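Local atomic coordinates of enolase from the environmental genome shotgun sequencing of the Sargasso Sea (PDB entry 2QGY), a protein that is of unknown function but, as a magnesium-binding member of the enolase superfamily, probably acts on a carboxylate substrate by abstracting its alpha proton. Residues K338-L343 with I362-D367. Sequence-based numbering, arbitrary orientation.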
loop_
_atom_site.group_PDB
_atom_site.type_symbol
_atom_site.label_atom_id
_atom_site.label_comp_id
_atom_site.label_asym_id
_atom_site.label_seq_id
_atom_site.Cartn_x
_atom_site.Cartn_y
_atom_site.Cartn_z
ATOM N N LYS A 338 5.376 7.981 -28.613
ATOM C CA LYS A 338 4.979 8.685 -29.836
ATOM C C LYS A 338 4.182 7.813 -30.808
ATOM O O LYS A 338 3.461 8.335 -31.670
ATOM C CB LYS A 338 6.198 9.274 -30.518
ATOM C CG LYS A 338 6.735 10.515 -29.796
ATOM C CD LYS A 338 7.850 11.149 -30.578
ATOM C CE LYS A 338 8.173 12.517 -30.013
ATOM N NZ LYS A 338 9.430 13.026 -30.645
ATOM N N LYS A 339 4.312 6.501 -30.684
ATOM C CA LYS A 339 3.525 5.580 -31.528
ATOM C C LYS A 339 2.027 5.816 -31.391
ATOM O O LYS A 339 1.275 5.684 -32.367
ATOM C CB LYS A 339 3.836 4.118 -31.219
ATOM C CG LYS A 339 5.222 3.637 -31.605
ATOM C CD LYS A 339 5.406 2.209 -31.086
ATOM C CE LYS A 339 6.775 1.647 -31.466
ATOM N NZ LYS A 339 6.847 1.363 -32.916
ATOM N N PHE A 340 1.572 6.149 -30.182
ATOM C CA PHE A 340 0.137 6.305 -29.964
ATOM C C PHE A 340 -0.262 7.708 -29.482
ATOM O O PHE A 340 -1.435 8.004 -29.393
ATOM C CB PHE A 340 -0.380 5.217 -29.000
ATOM C CG PHE A 340 0.230 5.309 -27.616
ATOM C CD1 PHE A 340 -0.336 6.138 -26.647
ATOM C CD2 PHE A 340 1.371 4.583 -27.308
ATOM C CE1 PHE A 340 0.238 6.222 -25.374
ATOM C CE2 PHE A 340 1.953 4.654 -26.038
ATOM C CZ PHE A 340 1.378 5.482 -25.074
ATOM N N CYS A 341 0.706 8.565 -29.160
ATOM C CA CYS A 341 0.374 9.889 -28.607
ATOM C C CYS A 341 1.155 10.966 -29.346
ATOM O O CYS A 341 2.357 10.835 -29.514
ATOM C CB CYS A 341 0.711 9.964 -27.100
ATOM S SG CYS A 341 0.326 11.554 -26.280
ATOM N N GLU A 342 0.463 12.019 -29.778
ATOM C CA GLU A 342 1.143 13.220 -30.280
ATOM C C GLU A 342 1.527 14.025 -29.049
ATOM O O GLU A 342 0.731 14.795 -28.509
ATOM C CB GLU A 342 0.228 13.996 -31.251
ATOM C CG GLU A 342 -0.057 13.205 -32.534
ATOM C CD GLU A 342 -1.181 13.776 -33.434
ATOM O OE1 GLU A 342 -1.648 13.005 -34.304
ATOM O OE2 GLU A 342 -1.617 14.956 -33.285
ATOM N N LEU A 343 2.740 13.792 -28.559
ATOM C CA LEU A 343 3.118 14.259 -27.216
ATOM C C LEU A 343 2.909 15.751 -27.020
ATOM O O LEU A 343 3.226 16.539 -27.914
ATOM C CB LEU A 343 4.574 13.911 -26.898
ATOM C CG LEU A 343 4.978 12.444 -26.995
ATOM C CD1 LEU A 343 6.432 12.287 -26.549
ATOM C CD2 LEU A 343 4.064 11.552 -26.169
ATOM N N ILE A 362 -3.600 15.993 -24.208
ATOM C CA ILE A 362 -3.407 14.626 -24.718
ATOM C C ILE A 362 -4.160 14.425 -26.047
ATOM O O ILE A 362 -5.362 14.692 -26.150
ATOM C CB ILE A 362 -3.790 13.557 -23.660
ATOM C CG1 ILE A 362 -2.878 13.691 -22.426
ATOM C CG2 ILE A 362 -3.777 12.138 -24.250
ATOM C CD1 ILE A 362 -1.432 13.416 -22.691
ATOM N N VAL A 363 -3.429 13.938 -27.035
ATOM C CA VAL A 363 -3.991 13.513 -28.304
ATOM C C VAL A 363 -3.514 12.091 -28.520
ATOM O O VAL A 363 -2.349 11.872 -28.835
ATOM C CB VAL A 363 -3.488 14.413 -29.468
ATOM C CG1 VAL A 363 -4.012 13.912 -30.838
ATOM C CG2 VAL A 363 -3.902 15.881 -29.266
ATOM N N ILE A 364 -4.405 11.124 -28.328
ATOM C CA ILE A 364 -4.026 9.705 -28.431
ATOM C C ILE A 364 -4.834 9.021 -29.528
ATOM O O ILE A 364 -6.044 9.229 -29.635
ATOM C CB ILE A 364 -4.180 8.971 -27.073
ATOM C CG1 ILE A 364 -2.945 9.229 -26.187
ATOM C CG2 ILE A 364 -4.324 7.458 -27.228
ATOM C CD1 ILE A 364 -3.181 8.734 -24.768
ATOM N N HIS A 365 -4.139 8.211 -30.323
ATOM C CA HIS A 365 -4.744 7.402 -31.354
ATOM C C HIS A 365 -5.117 6.071 -30.724
ATOM O O HIS A 365 -4.278 5.180 -30.557
ATOM C CB HIS A 365 -3.767 7.218 -32.502
ATOM C CG HIS A 365 -3.444 8.485 -33.227
ATOM N ND1 HIS A 365 -3.908 8.747 -34.500
ATOM C CD2 HIS A 365 -2.713 9.566 -32.860
ATOM C CE1 HIS A 365 -3.471 9.933 -34.888
ATOM N NE2 HIS A 365 -2.747 10.454 -33.910
ATOM N N GLU A 366 -6.386 5.954 -30.347
ATOM C CA GLU A 366 -6.827 4.844 -29.509
ATOM C C GLU A 366 -6.699 3.492 -30.195
ATOM O O GLU A 366 -6.510 2.480 -29.530
ATOM C CB GLU A 366 -8.263 5.051 -29.044
ATOM C CG GLU A 366 -8.388 6.173 -28.051
ATOM C CD GLU A 366 -9.817 6.520 -27.683
ATOM O OE1 GLU A 366 -10.675 5.613 -27.566
ATOM O OE2 GLU A 366 -10.062 7.718 -27.488
ATOM N N ASP A 367 -6.798 3.467 -31.521
ATOM C CA ASP A 367 -6.680 2.178 -32.210
ATOM C C ASP A 367 -5.254 1.654 -32.130
ATOM O O ASP A 367 -5.054 0.452 -31.956
ATOM C CB ASP A 367 -7.261 2.216 -33.632
ATOM C CG ASP A 367 -8.805 2.297 -33.640
ATOM O OD1 ASP A 367 -9.461 2.041 -32.583
ATOM O OD2 ASP A 367 -9.369 2.613 -34.723
HETATM O O HOH W 1 -0.885 14.600 -26.605
#
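His365 and Glu342 make the side-chain hydrogen bond here: NE2 of His365 donates to OE1 of Glu342 at 2.8 Å. The oxygen lies in the plane of the imidazole, but NE2 meets OE1 from above the carboxylate plane, about 41° out of it; the ring and carboxylate planes are 48° apart. Glu342 runs extended beyond CG, which carries its carboxylate across to the ring edge.

Next to this pair, the two backbones run antiparallel. His365 N donates to Phe340 O at 2.9 Å, and Glu342 N to Val363 O at 3.0 Å, flanking Cys341 and Ile364 as a non-hydrogen-bonded pair whose CA atoms are 4.4 Å apart. That is a single beta bridge. Where the ladder would next need Val363 N on Glu342 O, a water links the two instead, 2.7 Å from Val363 N.

On the Glu342 side, CG1 of Val363 rests 3.6 Å from OE2 of Glu342. The other side is apolar: Ile364 CG1 lies 3.8 Å from Cys341 CB and meets the Phe340 ring at its edge, 4.1 Å from CD1. Leu369 of helix 366-371 touches both Phe340 and Ile364, while Trp50 of strand 48-53 packs on Ile362 and Ile364, so the 362-367 side of the bridge packs against that strand's antiparallel sheet.

His365 occupies the N-cap position of helix 366-371, so its backbone and ring bonds together tie the start of that helix to the loop after helix 334-338. The carboxylate accepting from NE2 would probably favour protonation of the imidazole, so the bond may have some ionic character.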